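Local coordinates for protein probable ss-1,3-N-acetylglucosaminyltransferase (Staphylococcus aureus subsp. aureus N315, PDB 6H21) that is probably a glycosyltransferase of family 2 with a GT-A fold, modelled with manganese and uridine-diphosphate-N-acetylglucosamine, at residues N131-I136 and M177-V182; K155-K160 and I215-E220; F206-K211 and Y256-Y261. All blocks are in the same frame, centred on the assembly; numbering follows the deposited sequence.

Contact 1. Residues N131-I136 and M177-V182; sequences NSDLII and MFKKSV
K179 N donates to D133 O (2.8 Å) where strand 177-179 runs antiparallel to strand 134-136. I135 and M177 form the hydrogen-bonded pair of this ladder. I135 N gives to M177 O (2.8 Å), and M177 N returns a bond to I135 O (2.9 Å).

Beyond the ladder, one water joins the two segments. It accepts from K179 NZ (2.8 Å) and lies within bonding distance of D133 OD1 (2.7 Å) and N131 O, which also accepts from N212 ND2. The lysine bends at chi3 (-92°), which brings NZ toward the backbone of S132 and the side chain of N131. K179 NZ stays 4.2 Å from D133 OD1, beyond a salt bridge, and the water lies between them. D133 OD2 is held by the backbone N atoms of K211 and N212. S132 OG bonds to S214 OG.

L134 and F178 lie side by side on one sheet face. L134 CD1 sits over the ring of F178, 3.8 Å from its centroid, a CH-pi contact. I135 and M177 pack on the other face, beside L123 and Y105.

The chemistry is that of a GT-A core sheet: paired backbone and apolar faces inside, with a hydrated charge pair at the strand end.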
ATOM      1  N   ASN C 131      14.288  48.296  -7.823  1.00 49.69           N
ATOM      2  CA  ASN C 131      14.094  48.442  -6.390  1.00 49.59           C
ATOM      3  C   ASN C 131      14.051  47.049  -5.731  1.00 47.07           C
ATOM      4  O   ASN C 131      13.216  46.774  -4.902  1.00 47.06           O
ATOM      5  CB  ASN C 131      12.833  49.270  -6.109  1.00 52.02           C
ATOM      6  CG  ASN C 131      12.649  49.586  -4.639  1.00 53.17           C
ATOM      7  OD1 ASN C 131      13.619  49.847  -3.925  1.00 54.43           O
ATOM      8  ND2 ASN C 131      11.410  49.552  -4.175  1.00 54.65           N
ATOM      9  N   SER C 132      14.998  46.184  -6.098  1.00 45.23           N
ATOM     10  CA  SER C 132      15.023  44.779  -5.650  1.00 43.24           C
ATOM     11  C   SER C 132      15.622  44.651  -4.240  1.00 42.16           C
ATOM     12  O   SER C 132      16.622  45.283  -3.899  1.00 42.04           O
ATOM     13  CB  SER C 132      15.768  43.921  -6.639  1.00 42.25           C
ATOM     14  OG  SER C 132      15.378  44.232  -7.969  1.00 43.02           O
ATOM     15  N   ASP C 133      14.980  43.805  -3.431  1.00 41.36           N
ATOM     16  CA  ASP C 133      15.495  43.327  -2.148  1.00 40.46           C
ATOM     17  C   ASP C 133      16.461  42.155  -2.353  1.00 38.94           C
ATOM     18  O   ASP C 133      17.384  41.974  -1.565  1.00 38.59           O
ATOM     19  CB  ASP C 133      14.343  42.925  -1.227  1.00 40.63           C
ATOM     20  CG  ASP C 133      13.417  44.083  -0.923  1.00 42.13           C
ATOM     21  OD1 ASP C 133      13.936  45.151  -0.563  1.00 42.90           O
ATOM     22  OD2 ASP C 133      12.190  43.906  -1.083  1.00 42.79           O
ATOM     23  N   LEU C 134      16.262  41.386  -3.425  1.00 38.34           N
ATOM     24  CA  LEU C 134      17.059  40.203  -3.736  1.00 37.19           C
ATOM     25  C   LEU C 134      17.279  40.146  -5.250  1.00 37.24           C
ATOM     26  O   LEU C 134      16.323  40.255  -6.000  1.00 37.71           O
ATOM     27  CB  LEU C 134      16.280  38.975  -3.255  1.00 36.61           C
ATOM     28  CG  LEU C 134      16.922  37.615  -3.510  1.00 35.73           C
ATOM     29  CD1 LEU C 134      18.220  37.456  -2.739  1.00 35.37           C
ATOM     30  CD2 LEU C 134      15.965  36.483  -3.146  1.00 35.41           C
ATOM     31  N   ILE C 135      18.530  39.989  -5.695  1.00 36.74           N
ATOM     32  CA  ILE C 135      18.799  39.757  -7.107  1.00 36.92           C
ATOM     33  C   ILE C 135      19.548  38.426  -7.249  1.00 36.15           C
ATOM     34  O   ILE C 135      20.541  38.178  -6.544  1.00 35.55           O
ATOM     35  CB  ILE C 135      19.552  40.934  -7.757  1.00 37.71           C
ATOM     36  CG1 ILE C 135      18.937  42.287  -7.383  1.00 38.41           C
ATOM     37  CG2 ILE C 135      19.629  40.742  -9.269  1.00 38.13           C
ATOM     38  CD1 ILE C 135      19.567  42.945  -6.175  1.00 38.35           C
ATOM     39  N   ILE C 136      19.011  37.564  -8.124  1.00 36.09           N
ATOM     40  CA  ILE C 136      19.539  36.254  -8.360  1.00 35.72           C
ATOM     41  C   ILE C 136      20.142  36.234  -9.753  1.00 36.32           C
ATOM     42  O   ILE C 136      19.437  36.451 -10.723  1.00 37.03           O
ATOM     43  CB  ILE C 136      18.454  35.180  -8.197  1.00 35.42           C
ATOM     44  CG1 ILE C 136      17.687  35.395  -6.892  1.00 35.12           C
ATOM     45  CG2 ILE C 136      19.056  33.790  -8.285  1.00 34.94           C
ATOM     46  CD1 ILE C 136      16.432  34.596  -6.789  1.00 35.01           C
ATOM     47  N   MET C 177      22.491  38.326  -4.348  1.00 34.94           N
ATOM     48  CA  MET C 177      22.681  39.702  -3.870  1.00 35.61           C
ATOM     49  C   MET C 177      21.452  40.120  -3.045  1.00 35.95           C
ATOM     50  O   MET C 177      20.359  40.187  -3.546  1.00 36.01           O
ATOM     51  CB  MET C 177      22.914  40.652  -5.051  1.00 36.19           C
ATOM     52  CG  MET C 177      23.191  42.082  -4.637  1.00 36.92           C
ATOM     53  SD  MET C 177      23.711  43.139  -6.011  1.00 37.66           S
ATOM     54  CE  MET C 177      25.291  42.400  -6.424  1.00 37.22           C
ATOM     55  N   PHE C 178      21.677  40.398  -1.755  1.00 36.32           N
ATOM     56  CA  PHE C 178      20.658  40.702  -0.757  1.00 36.92           C
ATOM     57  C   PHE C 178      20.777  42.161  -0.279  1.00 38.15           C
ATOM     58  O   PHE C 178      21.834  42.584   0.083  1.00 38.37           O
ATOM     59  CB  PHE C 178      20.858  39.831   0.486  1.00 36.43           C
ATOM     60  CG  PHE C 178      20.633  38.346   0.342  1.00 35.55           C
ATOM     61  CD1 PHE C 178      21.655  37.503  -0.069  1.00 35.07           C
ATOM     62  CD2 PHE C 178      19.423  37.781   0.699  1.00 35.35           C
ATOM     63  CE1 PHE C 178      21.459  36.135  -0.149  1.00 34.46           C
ATOM     64  CE2 PHE C 178      19.230  36.411   0.611  1.00 34.72           C
ATOM     65  CZ  PHE C 178      20.248  35.592   0.190  1.00 34.23           C
ATOM     66  N   LYS C 179      19.656  42.882  -0.206  1.00 39.29           N
ATOM     67  CA  LYS C 179      19.628  44.252   0.324  1.00 40.86           C
ATOM     68  C   LYS C 179      19.879  44.212   1.837  1.00 41.00           C
ATOM     69  O   LYS C 179      19.189  43.533   2.580  1.00 40.31           O
ATOM     70  CB  LYS C 179      18.295  44.934   0.001  1.00 42.10           C
ATOM     71  CG  LYS C 179      18.204  46.379   0.475  1.00 43.82           C
ATOM     72  CD  LYS C 179      16.978  47.103  -0.027  1.00 45.33           C
ATOM     73  CE  LYS C 179      17.244  47.838  -1.324  1.00 46.16           C
ATOM     74  NZ  LYS C 179      16.036  48.535  -1.815  1.00 47.61           N
ATOM     75  N   LYS C 180      20.874  44.977   2.281  1.00 41.95           N
ATOM     76  CA  LYS C 180      21.400  44.879   3.639  1.00 42.96           C
ATOM     77  C   LYS C 180      20.366  45.357   4.678  1.00 44.13           C
ATOM     78  O   LYS C 180      20.307  44.824   5.792  1.00 44.63           O
ATOM     79  CB  LYS C 180      22.712  45.668   3.740  1.00 43.70           C
ATOM     80  CG  LYS C 180      23.426  45.546   5.081  1.00 44.70           C
ATOM     81  CD  LYS C 180      23.950  44.151   5.362  1.00 44.24           C
ATOM     82  CE  LYS C 180      24.266  43.883   6.820  1.00 45.31           C
ATOM     83  NZ  LYS C 180      24.919  45.026   7.498  1.00 46.61           N
ATOM     84  N   SER C 181      19.560  46.362   4.331  1.00 45.27           N
ATOM     85  CA  SER C 181      18.627  46.973   5.298  1.00 46.90           C
ATOM     86  C   SER C 181      17.566  45.953   5.745  1.00 46.38           C
ATOM     87  O   SER C 181      17.097  45.976   6.885  1.00 47.89           O
ATOM     88  CB  SER C 181      18.007  48.223   4.721  1.00 48.22           C
ATOM     89  OG  SER C 181      17.292  47.923   3.528  1.00 48.18           O
ATOM     90  N   VAL C 182      17.184  45.040   4.846  1.00 45.29           N
ATOM     91  CA  VAL C 182      16.226  43.977   5.160  1.00 44.45           C
ATOM     92  C   VAL C 182      16.845  43.049   6.219  1.00 44.01           C
ATOM     93  O   VAL C 182      16.180  42.643   7.191  1.00 44.17           O
ATOM     94  CB  VAL C 182      15.819  43.213   3.883  1.00 43.20           C
ATOM     95  CG1 VAL C 182      14.978  41.986   4.195  1.00 42.74           C
ATOM     96  CG2 VAL C 182      15.107  44.110   2.875  1.00 43.80           C
TER
HETATM   97  O   HOH W   1      13.679  47.155  -2.360  1.00 51.99           O

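Contact 2. Residues K155-K160 and I215-E220; sequences KGNVAK and IKTDYE
N157 joins the loop 155-160 to the end of strand 213-216 through both ends of its amide. OD1 is the acceptor for two groups of one residue. T217 OG1 donates to N157 OD1 at 2.6 Å, and T217 N donates to the same N157 OD1 at 2.8 Å. The two come from opposite faces of the amide plane. The hydroxyl lies 38° out of that plane, and the backbone N is tilted less. The T217 hydroxyl stands between its own backbone N and carbonyl carbon (chi1 64°), which lets both donors of this residue meet one oxygen.

At the other end of the amide, N157 ND2 donates to D218 OD1 (2.8 Å). The acceptor lies near the amide plane and is met on its syn side. K216 NZ makes a salt bridge with the same D218 OD1 (2.7 Å), coming from above the opposite face of the carboxylate. The three bonds probably fix the rotation of the amide, and K216 probably offsets part of the negative charge of D218.

Next to it the backbones pair once. V158 N donates to I215 O and I215 N donates to V158 O, both at 2.9 Å, a single antiparallel bridge. N157 CA adds a CA-H...O contact to I215 O.

Packing is modest. V158 CB meets I215 CB at 4.1 Å. T217 CG2 rests against the backbone of G156.

The bridge adds the loop to the edge of strand 213-216, whose other side pairs in parallel with strand 134-142. Y126 of helix 119-129 touches N157 and K216. I215 also touches I152 and A161.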
ATOM      1  N   LYS C 155      12.816  31.683 -17.821  1.00 49.39           N
ATOM      2  CA  LYS C 155      11.941  32.703 -18.447  1.00 50.42           C
ATOM      3  C   LYS C 155      12.733  33.966 -18.804  1.00 50.20           C
ATOM      4  O   LYS C 155      12.141  34.982 -19.162  1.00 51.52           O
ATOM      5  CB  LYS C 155      10.766  33.037 -17.520  1.00 50.55           C
ATOM      6  CG  LYS C 155      10.083  31.825 -16.902  1.00 50.26           C
ATOM      7  CD  LYS C 155       8.696  32.090 -16.380  1.00 51.18           C
ATOM      8  CE  LYS C 155       8.053  30.835 -15.821  1.00 51.30           C
ATOM      9  NZ  LYS C 155       6.582  30.978 -15.685  1.00 53.00           N
ATOM     10  N   GLY C 156      14.065  33.890 -18.740  1.00 48.95           N
ATOM     11  CA  GLY C 156      14.912  35.049 -18.929  1.00 48.67           C
ATOM     12  C   GLY C 156      14.838  35.963 -17.726  1.00 47.39           C
ATOM     13  O   GLY C 156      14.510  35.512 -16.613  1.00 46.34           O
ATOM     14  N   ASN C 157      15.117  37.248 -17.956  1.00 47.38           N
ATOM     15  CA  ASN C 157      15.167  38.251 -16.908  1.00 46.54           C
ATOM     16  C   ASN C 157      13.758  38.539 -16.385  1.00 46.55           C
ATOM     17  O   ASN C 157      12.809  38.635 -17.162  1.00 48.10           O
ATOM     18  CB  ASN C 157      15.813  39.543 -17.407  1.00 47.50           C
ATOM     19  CG  ASN C 157      17.261  39.355 -17.805  1.00 47.23           C
ATOM     20  OD1 ASN C 157      17.868  38.325 -17.505  1.00 46.39           O
ATOM     21  ND2 ASN C 157      17.820  40.348 -18.470  1.00 47.92           N
ATOM     22  N   VAL C 158      13.648  38.671 -15.060  1.00 45.10           N
ATOM     23  CA  VAL C 158      12.398  38.909 -14.366  1.00 44.91           C
ATOM     24  C   VAL C 158      12.612  40.005 -13.320  1.00 44.63           C
ATOM     25  O   VAL C 158      13.331  39.797 -12.334  1.00 43.44           O
ATOM     26  CB  VAL C 158      11.880  37.632 -13.682  1.00 43.82           C
ATOM     27  CG1 VAL C 158      10.614  37.908 -12.879  1.00 43.87           C
ATOM     28  CG2 VAL C 158      11.658  36.504 -14.682  1.00 44.15           C
ATOM     29  N   ALA C 159      11.910  41.126 -13.487  1.00 45.75           N
ATOM     30  CA  ALA C 159      12.146  42.313 -12.676  1.00 46.19           C
ATOM     31  C   ALA C 159      11.511  42.142 -11.289  1.00 45.81           C
ATOM     32  O   ALA C 159      12.104  42.520 -10.278  1.00 45.18           O
ATOM     33  CB  ALA C 159      11.611  43.529 -13.393  1.00 47.77           C
ATOM     34  N   LYS C 160      10.286  41.598 -11.272  1.00 46.51           N
ATOM     35  CA  LYS C 160       9.534  41.327 -10.057  1.00 46.35           C
ATOM     36  C   LYS C 160       9.052  39.871 -10.105  1.00 45.93           C
ATOM     37  O   LYS C 160       7.995  39.570 -10.678  1.00 46.78           O
ATOM     38  CB  LYS C 160       8.349  42.290  -9.913  1.00 48.09           C
ATOM     39  CG  LYS C 160       8.694  43.773  -9.822  1.00 49.44           C
ATOM     40  CD  LYS C 160       9.103  44.253  -8.436  1.00 49.32           C
ATOM     41  N   ILE C 215      15.561  38.480 -11.143  1.00 39.62           N
ATOM     42  CA  ILE C 215      16.306  37.366 -11.714  1.00 39.31           C
ATOM     43  C   ILE C 215      17.004  37.867 -12.975  1.00 40.52           C
ATOM     44  O   ILE C 215      16.339  38.353 -13.907  1.00 41.36           O
ATOM     45  CB  ILE C 215      15.377  36.175 -12.038  1.00 39.21           C
ATOM     46  CG1 ILE C 215      14.704  35.613 -10.780  1.00 38.27           C
ATOM     47  CG2 ILE C 215      16.125  35.093 -12.810  1.00 39.07           C
ATOM     48  CD1 ILE C 215      13.443  34.837 -11.054  1.00 38.49           C
ATOM     49  N   LYS C 216      18.333  37.695 -13.002  1.00 40.48           N
ATOM     50  CA  LYS C 216      19.175  38.200 -14.074  1.00 41.83           C
ATOM     51  C   LYS C 216      19.889  37.005 -14.730  1.00 41.76           C
ATOM     52  O   LYS C 216      20.479  36.189 -14.038  1.00 40.91           O
ATOM     53  CB  LYS C 216      20.089  39.276 -13.472  1.00 41.96           C
ATOM     54  CG  LYS C 216      20.829  40.159 -14.457  1.00 43.34           C
ATOM     55  CD  LYS C 216      19.972  41.171 -15.171  1.00 44.95           C
ATOM     56  CE  LYS C 216      20.768  42.336 -15.726  1.00 46.07           C
ATOM     57  NZ  LYS C 216      21.442  41.978 -16.997  1.00 47.01           N
ATOM     58  N   THR C 217      19.821  36.917 -16.065  1.00 42.91           N
ATOM     59  CA  THR C 217      20.133  35.683 -16.807  1.00 43.42           C
ATOM     60  C   THR C 217      21.061  35.918 -18.015  1.00 44.65           C
ATOM     61  O   THR C 217      21.310  34.980 -18.777  1.00 45.08           O
ATOM     62  CB  THR C 217      18.837  35.024 -17.300  1.00 43.99           C
ATOM     63  OG1 THR C 217      18.192  35.889 -18.240  1.00 45.59           O
ATOM     64  CG2 THR C 217      17.869  34.701 -16.182  1.00 43.10           C
ATOM     65  N   ASP C 218      21.572  37.140 -18.201  1.00 45.42           N
ATOM     66  CA  ASP C 218      22.298  37.508 -19.426  1.00 47.11           C
ATOM     67  C   ASP C 218      23.608  36.714 -19.542  1.00 46.77           C
ATOM     68  O   ASP C 218      24.002  36.332 -20.640  1.00 47.40           O
ATOM     69  CB  ASP C 218      22.594  39.009 -19.473  1.00 48.15           C
ATOM     70  CG  ASP C 218      21.345  39.863 -19.572  1.00 49.40           C
ATOM     71  OD1 ASP C 218      20.585  39.910 -18.575  1.00 48.82           O
ATOM     72  OD2 ASP C 218      21.136  40.467 -20.648  1.00 52.36           O
ATOM     73  N   TYR C 219      24.270  36.475 -18.401  1.00 45.28           N
ATOM     74  CA  TYR C 219      25.492  35.657 -18.334  1.00 44.98           C
ATOM     75  C   TYR C 219      25.338  34.618 -17.223  1.00 43.77           C
ATOM     76  O   TYR C 219      24.404  34.688 -16.413  1.00 43.08           O
ATOM     77  CB  TYR C 219      26.717  36.534 -18.063  1.00 44.90           C
ATOM     78  CG  TYR C 219      26.933  37.619 -19.088  1.00 46.06           C
ATOM     79  CD1 TYR C 219      26.270  38.829 -18.977  1.00 46.32           C
ATOM     80  CD2 TYR C 219      27.762  37.430 -20.183  1.00 47.13           C
ATOM     81  CE1 TYR C 219      26.430  39.828 -19.920  1.00 47.46           C
ATOM     82  CE2 TYR C 219      27.930  38.418 -21.142  1.00 48.11           C
ATOM     83  CZ  TYR C 219      27.254  39.618 -21.009  1.00 48.29           C
ATOM     84  OH  TYR C 219      27.388  40.621 -21.916  1.00 49.73           O
ATOM     85  N   GLU C 220      26.255  33.647 -17.190  1.00 43.42           N
ATOM     86  CA  GLU C 220      26.397  32.800 -16.013  1.00 42.25           C
ATOM     87  C   GLU C 220      27.258  33.572 -15.003  1.00 40.91           C
ATOM     88  O   GLU C 220      28.489  33.544 -15.070  1.00 40.82           O
ATOM     89  CB  GLU C 220      26.987  31.439 -16.392  1.00 43.22           C
ATOM     90  CG  GLU C 220      26.082  30.604 -17.294  1.00 44.47           C
ATOM     91  CD  GLU C 220      26.609  29.206 -17.593  1.00 45.55           C
ATOM     92  OE1 GLU C 220      27.800  28.947 -17.348  1.00 46.14           O
ATOM     93  OE2 GLU C 220      25.827  28.376 -18.067  1.00 47.29           O
TER

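Contact 3. Residues F206-K211 and Y256-Y261; sequences FLMNSK and YKSPIY
S258 and M208 meet where the type I beta turn from L207 to S210, at the end of helix 198-207, faces an ST motif in the loop after helix 242-256. This joins the glycosyltransferase part of the chain, probably of GT-A fold, to the region assigned to the TarS linker family.

One hydrogen bond crosses the contact. S258 OG donates to M208 O at 2.8 Å, in the carbonyl plane and on a lone pair. The same hydroxyl accepts from Y261 N (2.9 Å), which defines the ST motif, and more weakly from I260 N. With chi1 at 174°, the hydroxyl points away from the backbone N of S258 and can bridge the two loops. S210 OG donates to F206 O within the other segment, from above the carbonyl plane, while N209 N reaches that oxygen from the other face. These bonds hold the turn. N209 ND2 bonds to E205 O. Y261 OH bonds to Y213 OH.

The sulfur contact is of the Met-aromatic kind. M208 SD lies 5.0 Å from the centroid of the Y261 ring, 60° off its normal, an oblique approach. Bends at chi2 (-54°) and chi3 (103°) bring SD and CE of the methionine to CD2 of Y261. The side chains of M208 and Y261 cross at about a right angle. L207 O faces the edge of the same ring, in its plane.

Carbon atoms of I260 and P259 also rest on polar atoms of the turn. I260 CG1 sits against M208 O and S210 N, and P259 CD also touches M208 O. Nearer the surface, N209 OD1 lies 3.2 Å from P259 CG.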
ATOM      1  N   PHE C 206      14.621  35.742   4.625  1.00 36.07           N
ATOM      2  CA  PHE C 206      14.763  36.945   3.830  1.00 36.21           C
ATOM      3  C   PHE C 206      13.531  37.144   2.944  1.00 36.01           C
ATOM      4  O   PHE C 206      12.973  38.253   2.893  1.00 36.71           O
ATOM      5  CB  PHE C 206      16.017  36.913   2.959  1.00 35.86           C
ATOM      6  CG  PHE C 206      16.343  38.243   2.338  1.00 36.50           C
ATOM      7  CD1 PHE C 206      15.771  38.626   1.137  1.00 36.71           C
ATOM      8  CD2 PHE C 206      17.198  39.129   2.974  1.00 37.06           C
ATOM      9  CE1 PHE C 206      16.073  39.855   0.571  1.00 37.46           C
ATOM     10  CE2 PHE C 206      17.492  40.362   2.410  1.00 37.78           C
ATOM     11  CZ  PHE C 206      16.927  40.727   1.213  1.00 37.94           C
ATOM     12  N   LEU C 207      13.140  36.086   2.227  1.00 35.06           N
ATOM     13  CA  LEU C 207      11.986  36.119   1.276  1.00 35.14           C
ATOM     14  C   LEU C 207      10.689  36.537   1.994  1.00 35.62           C
ATOM     15  O   LEU C 207       9.895  37.285   1.449  1.00 36.17           O
ATOM     16  CB  LEU C 207      11.807  34.740   0.617  1.00 34.34           C
ATOM     17  CG  LEU C 207      12.858  34.343  -0.418  1.00 33.96           C
ATOM     18  CD1 LEU C 207      12.704  32.877  -0.800  1.00 33.26           C
ATOM     19  CD2 LEU C 207      12.775  35.228  -1.652  1.00 34.63           C
ATOM     20  N   MET C 208      10.494  36.041   3.219  1.00 35.45           N
ATOM     21  CA  MET C 208       9.280  36.231   3.983  1.00 36.21           C
ATOM     22  C   MET C 208       9.231  37.653   4.585  1.00 37.78           C
ATOM     23  O   MET C 208       8.194  38.084   5.083  1.00 38.92           O
ATOM     24  CB  MET C 208       9.201  35.187   5.103  1.00 35.65           C
ATOM     25  CG  MET C 208       8.989  33.735   4.609  1.00 34.59           C
ATOM     26  SD  MET C 208       7.548  33.551   3.527  1.00 34.65           S
ATOM     27  CE  MET C 208       8.294  33.435   1.903  1.00 34.35           C
ATOM     28  N   ASN C 209      10.341  38.387   4.509  1.00 38.23           N
ATOM     29  CA  ASN C 209      10.427  39.746   5.027  1.00 39.74           C
ATOM     30  C   ASN C 209      10.707  40.734   3.889  1.00 40.03           C
ATOM     31  O   ASN C 209      11.027  41.853   4.145  1.00 40.77           O
ATOM     32  CB  ASN C 209      11.492  39.825   6.116  1.00 40.20           C
ATOM     33  CG  ASN C 209      10.993  39.188   7.389  1.00 40.87           C
ATOM     34  OD1 ASN C 209      10.156  39.775   8.075  1.00 43.00           O
ATOM     35  ND2 ASN C 209      11.441  37.977   7.677  1.00 40.42           N
ATOM     36  N   SER C 210      10.540  40.324   2.631  1.00 39.46           N
ATOM     37  CA  SER C 210      10.804  41.242   1.516  1.00 40.12           C
ATOM     38  C   SER C 210       9.800  40.979   0.394  1.00 40.18           C
ATOM     39  O   SER C 210       9.133  39.959   0.401  1.00 39.95           O
ATOM     40  CB  SER C 210      12.228  41.118   1.040  1.00 39.47           C
ATOM     41  OG  SER C 210      12.473  39.818   0.523  1.00 38.33           O
ATOM     42  N   LYS C 211       9.696  41.925  -0.543  1.00 41.02           N
ATOM     43  CA  LYS C 211       8.623  41.923  -1.548  1.00 41.59           C
ATOM     44  C   LYS C 211       9.192  41.751  -2.966  1.00 41.30           C
ATOM     45  O   LYS C 211       8.594  41.076  -3.786  1.00 41.30           O
ATOM     46  CB  LYS C 211       7.799  43.211  -1.439  1.00 43.04           C
ATOM     47  N   TYR C 256       4.898  31.004   8.280  1.00 34.62           N
ATOM     48  CA  TYR C 256       3.616  31.233   8.950  1.00 35.43           C
ATOM     49  C   TYR C 256       3.617  32.529   9.758  1.00 36.93           C
ATOM     50  O   TYR C 256       2.528  32.988  10.123  1.00 37.80           O
ATOM     51  CB  TYR C 256       3.204  30.029   9.793  1.00 34.75           C
ATOM     52  CG  TYR C 256       2.458  29.008   8.982  1.00 33.89           C
ATOM     53  CD1 TYR C 256       1.104  29.171   8.716  1.00 34.33           C
ATOM     54  CD2 TYR C 256       3.110  27.914   8.433  1.00 32.74           C
ATOM     55  CE1 TYR C 256       0.409  28.244   7.958  1.00 33.67           C
ATOM     56  CE2 TYR C 256       2.434  26.994   7.657  1.00 32.13           C
ATOM     57  CZ  TYR C 256       1.084  27.165   7.415  1.00 32.57           C
ATOM     58  OH  TYR C 256       0.435  26.234   6.674  1.00 32.02           O
ATOM     59  N   LYS C 257       4.805  33.112  10.006  1.00 37.48           N
ATOM     60  CA  LYS C 257       4.929  34.435  10.639  1.00 39.04           C
ATOM     61  C   LYS C 257       5.219  35.534   9.606  1.00 39.25           C
ATOM     62  O   LYS C 257       5.539  36.618  10.001  1.00 40.20           O
ATOM     63  CB  LYS C 257       6.102  34.521  11.627  1.00 39.77           C
ATOM     64  CG  LYS C 257       5.885  33.869  12.985  1.00 40.58           C
ATOM     65  CD  LYS C 257       7.204  33.415  13.606  1.00 40.72           C
ATOM     66  N   SER C 258       5.158  35.259   8.298  1.00 38.26           N
ATOM     67  CA  SER C 258       5.606  36.277   7.303  1.00 38.59           C
ATOM     68  C   SER C 258       4.794  37.569   7.436  1.00 40.11           C
ATOM     69  O   SER C 258       3.571  37.525   7.316  1.00 40.42           O
ATOM     70  CB  SER C 258       5.496  35.733   5.910  1.00 37.59           C
ATOM     71  OG  SER C 258       5.779  36.744   4.962  1.00 38.08           O
ATOM     72  N   PRO C 259       5.411  38.751   7.679  1.00 41.34           N
ATOM     73  CA  PRO C 259       4.682  40.019   7.599  1.00 43.02           C
ATOM     74  C   PRO C 259       4.310  40.454   6.170  1.00 43.37           C
ATOM     75  O   PRO C 259       3.453  41.295   6.004  1.00 44.73           O
ATOM     76  CB  PRO C 259       5.632  41.056   8.198  1.00 43.86           C
ATOM     77  CG  PRO C 259       6.998  40.442   8.090  1.00 42.70           C
ATOM     78  CD  PRO C 259       6.808  38.940   8.090  1.00 41.09           C
ATOM     79  N   ILE C 260       4.963  39.877   5.158  1.00 42.24           N
ATOM     80  CA  ILE C 260       4.656  40.163   3.755  1.00 42.59           C
ATOM     81  C   ILE C 260       3.470  39.310   3.311  1.00 42.23           C
ATOM     82  O   ILE C 260       2.501  39.830   2.795  1.00 43.01           O
ATOM     83  CB  ILE C 260       5.874  39.903   2.847  1.00 41.77           C
ATOM     84  CG1 ILE C 260       7.106  40.706   3.279  1.00 42.09           C
ATOM     85  CG2 ILE C 260       5.523  40.149   1.388  1.00 42.10           C
ATOM     86  CD1 ILE C 260       6.920  42.189   3.285  1.00 43.65           C
ATOM     87  N   TYR C 261       3.619  37.990   3.453  1.00 40.85           N
ATOM     88  CA  TYR C 261       2.606  37.046   3.086  1.00 40.79           C
ATOM     89  C   TYR C 261       1.747  36.789   4.329  1.00 41.41           C
ATOM     90  O   TYR C 261       1.934  35.815   5.045  1.00 40.39           O
ATOM     91  CB  TYR C 261       3.251  35.787   2.492  1.00 39.09           C
ATOM     92  CG  TYR C 261       4.172  36.085   1.336  1.00 38.92           C
ATOM     93  CD1 TYR C 261       3.671  36.263   0.056  1.00 39.36           C
ATOM     94  CD2 TYR C 261       5.539  36.236   1.522  1.00 38.22           C
ATOM     95  CE1 TYR C 261       4.502  36.589  -1.005  1.00 39.43           C
ATOM     96  CE2 TYR C 261       6.381  36.566   0.469  1.00 38.21           C
ATOM     97  CZ  TYR C 261       5.864  36.739  -0.801  1.00 38.78           C
ATOM     98  OH  TYR C 261       6.683  37.035  -1.852  1.00 38.90           O
TER

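Overall arrangement
Contacts 1 and 3 are both partly buried, and contact 2 lies at the surface. Contacts 1 and 2 belong to the same sheet: strands 134-142 and 213-216 are neighbours, and I136 O lies 2.8 Å from K216 N. Contact 1 relies on a backbone ladder, apolar faces and one water. In contact 2 a side-chain amide and a salt bridge accompany a single backbone bridge. Contact 3 is mainly loop against loop, with one serine bond and a methionine against a tyrosine. F206 in the segment 206-211 packs against F178 and V182, so contact 3 reaches back to contact 1.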